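Local coordinates for protein type III effector NopAA (Sinorhizobium fredii USDA 257, PDB 6SDU) that hydrolyses xyloglucan as a type III effector with a family 12 glycoside hydrolase domain, and probably also has cellulase activity, at residues 136-140 and 165-169. Sequence-based numbering, arbitrary orientation.
Sequences KPISY and FEGEG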
# COMPACT_ATOMS: atom_id res chain seq x y z
N LYS A 136 1.71 -2.77 12.47
CA LYS A 136 2.53 -3.94 12.20
C LYS A 136 2.08 -4.64 10.93
O LYS A 136 0.89 -4.59 10.58
CB LYS A 136 2.49 -4.94 13.38
CG LYS A 136 2.98 -4.38 14.71
CD LYS A 136 2.64 -5.31 15.86
CE LYS A 136 3.06 -4.71 17.23
NZ LYS A 136 2.17 -3.63 17.75
N PRO A 137 2.99 -5.27 10.20
CA PRO A 137 2.56 -5.99 9.00
C PRO A 137 1.79 -7.25 9.36
O PRO A 137 1.98 -7.84 10.42
CB PRO A 137 3.88 -6.32 8.29
CG PRO A 137 4.92 -6.33 9.40
CD PRO A 137 4.45 -5.31 10.40
N ILE A 138 0.96 -7.68 8.40
CA ILE A 138 0.25 -8.95 8.54
C ILE A 138 1.28 -10.05 8.66
O ILE A 138 2.28 -10.08 7.92
CB ILE A 138 -0.65 -9.18 7.31
CG1 ILE A 138 -1.90 -8.31 7.37
CG2 ILE A 138 -1.01 -10.65 7.18
CD1 ILE A 138 -2.57 -8.21 6.02
N SER A 139 1.11 -10.92 9.66
CA SER A 139 2.11 -11.93 9.96
C SER A 139 1.46 -13.10 10.68
O SER A 139 0.56 -12.92 11.51
CB SER A 139 3.25 -11.33 10.81
OG SER A 139 4.24 -12.31 11.09
N TYR A 140 1.98 -14.31 10.40
CA TYR A 140 1.58 -15.51 11.13
C TYR A 140 2.10 -15.49 12.55
O TYR A 140 1.42 -15.95 13.48
CB TYR A 140 2.12 -16.78 10.46
CG TYR A 140 1.42 -17.19 9.19
CD1 TYR A 140 0.06 -17.43 9.18
CD2 TYR A 140 2.14 -17.39 8.03
CE1 TYR A 140 -0.58 -17.81 8.02
CE2 TYR A 140 1.52 -17.79 6.86
CZ TYR A 140 0.16 -18.00 6.86
OH TYR A 140 -0.48 -18.37 5.69
N PHE A 165 7.75 -9.91 5.35
CA PHE A 165 6.85 -10.53 6.31
C PHE A 165 5.83 -11.39 5.57
O PHE A 165 5.47 -11.10 4.42
CB PHE A 165 6.14 -9.48 7.14
CG PHE A 165 7.06 -8.64 7.94
CD1 PHE A 165 7.71 -7.56 7.37
CD2 PHE A 165 7.28 -8.94 9.29
CE1 PHE A 165 8.58 -6.79 8.13
CE2 PHE A 165 8.14 -8.17 10.05
CZ PHE A 165 8.79 -7.09 9.48
N GLU A 166 5.36 -12.45 6.25
CA GLU A 166 4.41 -13.38 5.66
C GLU A 166 3.21 -13.63 6.57
O GLU A 166 3.39 -13.94 7.75
CB GLU A 166 5.06 -14.72 5.32
CG GLU A 166 4.10 -15.69 4.61
CD GLU A 166 4.64 -17.12 4.52
OE1 GLU A 166 3.94 -17.98 3.95
OE2 GLU A 166 5.76 -17.38 5.02
N GLY A 167 2.02 -13.56 5.99
CA GLY A 167 0.79 -13.77 6.73
C GLY A 167 -0.34 -14.16 5.80
O GLY A 167 -0.13 -14.43 4.61
N GLU A 168 -1.52 -14.25 6.38
CA GLU A 168 -2.75 -14.64 5.72
C GLU A 168 -3.86 -13.64 6.03
O GLU A 168 -3.99 -13.22 7.17
CB GLU A 168 -3.19 -16.03 6.21
CG GLU A 168 -4.19 -16.67 5.35
CD GLU A 168 -4.23 -18.16 5.61
OE1 GLU A 168 -3.15 -18.79 5.54
OE2 GLU A 168 -5.35 -18.67 5.88
N GLY A 169 -4.70 -13.33 5.03
CA GLY A 169 -5.88 -12.52 5.27
C GLY A 169 -7.06 -13.37 5.76
O GLY A 169 -7.00 -14.60 5.77
O HOH W 1 -1.65 -13.89 9.34
O HOH W 2 6.20 -12.19 9.03
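The sugar-binding loop of this glycoside hydrolase family 12 beta-sandwich packs here on the end of strand 160-168. Pro137 and Ile138 of the loop touch Phe165 and Gly167 of the strand, and Lys136, Pro137 and Ile138 also touch the bound beta-D-glucopyranose. Pro137 sets CG over the centre of the Phe165 ring, 3.4 Å from the centroid, in a CH-pi contact. Leu179 of strand 174-180 touches both side chains. Ile138 turns CG2 onto the backbone, 3.6 Å from Gly167 CA. Chi1 of -75° places CG1 beside the backbone N and turns CG2 anti to it, and this methyl meets the strand at Gly167.

Beyond Ile138, polar bonds also join the loop to the strand. Tyr140 N donates to Glu166 O at 3.0 Å. Ser139 CA adds a CA-H...O contact to the same oxygen. Water 2 bridges Ser139 OG and Glu166 N, while OG also bonds to His141 O. Water 1 accepts from Glu168 N and donates weakly to Ser139 O.

The Tyr140 ring lies with one face over Gly167 CA, which stands 4.0 Å from the ring centroid. Tyr140 OH donates to Glu168 OE1 at 2.7 Å, and OE1 accepts through its anti lone pair, with ring and carboxylate planes 84° apart. Glu166 reaches the ring edge with OE1, 3.8 Å from Tyr140 CE2. That oxygen forms a salt bridge with Lys174, whose NZ also bonds to Tyr140 OH. The lysine charge probably makes this hydroxyl a stronger donor to Glu168. Apolar packing thus joins the sugar-binding end of the loop to the strand, and a charged network holds the tyrosine end.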